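Local atomic coordinates of SusD superfamily protein (Bacteroides vulgatus ATCC 8482, PDB entry 3JQ0), a protein that probably binds glycan nutrients at the bacterial outer membrane. Residues A[464-468]-A[469-473]. Residues are numbered along the deposited sequence; the frame is centred on the assembly and turned at random.
Sequences SSAEQ and SRLLW
Two waters and one direct hydrogen bond tie the backbones of Glu467 and Gln468 to those of Arg470 and Leu471. The direct bond closes a type I beta turn, Glu467 to Arg470, in the loop between helices 457-463 and 477-482. Arg470 N gives its hydrogen to Glu467 O at 2.9 Å, from 54° above the carbonyl plane. One water accepts from Glu467 N and donates to Arg470 O, 2.9 Å from each. The second joins Gln468 O to Leu471 N. The side chains of Glu467 and Arg470 run side by side. Both place CG beside the backbone N (chi1 -72° in Arg470), and Glu467 OE1 lies 3.9 Å from Arg470 CD. Glu467 OE1 and Arg470 NH1 are 4.6 Å apart, with the oxygen well out of the guanidinium plane, so only their charges are near each other. Arg470 NE hydrogen-bonds to Gly491 O. Leu471 packs back on the turn. Leu471 CD2 lies 4.0 Å from Ala466 CB and 3.4 Å from Glu467 O, and Val460 also touches Leu471. With an alanine in its place, Ala466 CB and Val460 would probably lose this apolar neighbour. Just upstream, Ser464 to Ala466 form an ST turn: Ala466 N donates to Ser464 OG at 3.0 Å.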
loop_
_atom_site.group_PDB
_atom_site.type_symbol
_atom_site.label_atom_id
_atom_site.label_comp_id
_atom_site.label_asym_id
_atom_site.label_seq_id
_atom_site.Cartn_x
_atom_site.Cartn_y
_atom_site.Cartn_z
ATOM N N SER A 464 -1.484 17.122 1.260
ATOM C CA SER A 464 -1.761 16.998 -0.149
ATOM C C SER A 464 -2.270 18.300 -0.694
ATOM O O SER A 464 -2.697 19.175 0.059
ATOM C CB SER A 464 -2.828 15.919 -0.435
ATOM O OG SER A 464 -4.155 16.403 -0.268
ATOM N N SER A 465 -2.365 18.361 -2.020
ATOM C CA SER A 465 -2.979 19.482 -2.749
ATOM C C SER A 465 -4.430 19.199 -3.152
ATOM O O SER A 465 -4.989 19.954 -3.938
ATOM C CB SER A 465 -2.163 19.800 -3.964
ATOM O OG SER A 465 -2.078 18.646 -4.793
ATOM N N ALA A 466 -5.049 18.176 -2.569
ATOM C CA ALA A 466 -6.434 17.862 -2.915
ATOM C C ALA A 466 -7.383 18.974 -2.516
ATOM O O ALA A 466 -7.146 19.701 -1.566
ATOM C CB ALA A 466 -6.834 16.542 -2.268
ATOM N N GLU A 467 -8.486 19.041 -3.222
ATOM C CA GLU A 467 -9.580 19.918 -2.893
ATOM C C GLU A 467 -10.662 19.147 -2.189
ATOM O O GLU A 467 -10.931 17.988 -2.503
ATOM C CB GLU A 467 -10.161 20.530 -4.159
ATOM C CG GLU A 467 -9.181 21.440 -4.885
ATOM C CD GLU A 467 -9.748 21.971 -6.192
ATOM O OE1 GLU A 467 -9.955 21.186 -7.131
ATOM O OE2 GLU A 467 -10.038 23.185 -6.248
ATOM N N GLN A 468 -11.306 19.772 -1.207
ATOM C CA GLN A 468 -12.217 19.076 -0.344
ATOM C C GLN A 468 -13.446 18.517 -1.075
ATOM O O GLN A 468 -14.006 17.485 -0.695
ATOM C CB GLN A 468 -12.632 19.985 0.831
ATOM C CG GLN A 468 -13.359 19.183 1.888
ATOM C CD GLN A 468 -13.634 19.932 3.142
ATOM O OE1 GLN A 468 -13.380 21.158 3.219
ATOM N NE2 GLN A 468 -14.200 19.231 4.141
ATOM N N SER A 469 -13.842 19.172 -2.160
ATOM C CA SER A 469 -14.943 18.688 -2.995
ATOM C C SER A 469 -14.552 17.573 -3.980
ATOM O O SER A 469 -15.433 17.027 -4.636
ATOM C CB SER A 469 -15.553 19.842 -3.801
ATOM O OG SER A 469 -14.600 20.370 -4.711
ATOM N N ARG A 470 -13.270 17.254 -4.049
ATOM C CA ARG A 470 -12.733 16.287 -4.974
ATOM C C ARG A 470 -11.778 15.318 -4.252
ATOM O O ARG A 470 -10.689 15.006 -4.739
ATOM C CB ARG A 470 -12.023 16.979 -6.152
ATOM C CG ARG A 470 -13.000 17.638 -7.099
ATOM C CD ARG A 470 -12.265 18.291 -8.263
ATOM N NE ARG A 470 -13.269 18.748 -9.205
ATOM C CZ ARG A 470 -13.005 19.230 -10.408
ATOM N NH1 ARG A 470 -11.768 19.248 -10.866
ATOM N NH2 ARG A 470 -14.014 19.672 -11.142
ATOM N N LEU A 471 -12.222 14.754 -3.126
ATOM C CA LEU A 471 -11.437 13.737 -2.443
ATOM C C LEU A 471 -11.606 12.356 -3.079
ATOM O O LEU A 471 -10.701 11.524 -2.959
ATOM C CB LEU A 471 -11.819 13.647 -0.972
ATOM C CG LEU A 471 -11.587 14.952 -0.201
ATOM C CD1 LEU A 471 -11.859 14.713 1.294
ATOM C CD2 LEU A 471 -10.146 15.441 -0.374
ATOM N N LEU A 472 -12.739 12.128 -3.734
ATOM C CA LEU A 472 -12.959 10.889 -4.519
ATOM C C LEU A 472 -12.258 11.051 -5.887
ATOM O O LEU A 472 -11.555 12.028 -6.111
ATOM C CB LEU A 472 -14.468 10.624 -4.599
ATOM C CG LEU A 472 -15.179 10.452 -3.259
ATOM C CD1 LEU A 472 -16.705 10.342 -3.531
ATOM C CD2 LEU A 472 -14.658 9.221 -2.539
ATOM N N TRP A 473 -12.475 10.067 -6.759
ATOM C CA TRP A 473 -11.934 10.045 -8.094
ATOM C C TRP A 473 -13.066 10.210 -9.094
ATOM O O TRP A 473 -14.183 9.763 -8.847
ATOM C CB TRP A 473 -11.238 8.712 -8.355
ATOM C CG TRP A 473 -9.947 8.499 -7.558
ATOM C CD1 TRP A 473 -9.844 8.401 -6.207
ATOM C CD2 TRP A 473 -8.626 8.276 -8.074
ATOM N NE1 TRP A 473 -8.538 8.216 -5.842
ATOM C CE2 TRP A 473 -7.776 8.119 -6.977
ATOM C CE3 TRP A 473 -8.079 8.234 -9.355
ATOM C CZ2 TRP A 473 -6.412 7.841 -7.108
ATOM C CZ3 TRP A 473 -6.725 7.978 -9.492
ATOM C CH2 TRP A 473 -5.909 7.798 -8.369
HETATM O O HOH W 1 -8.647 16.973 -5.265
HETATM O O HOH W 2 -14.870 15.111 -1.828
#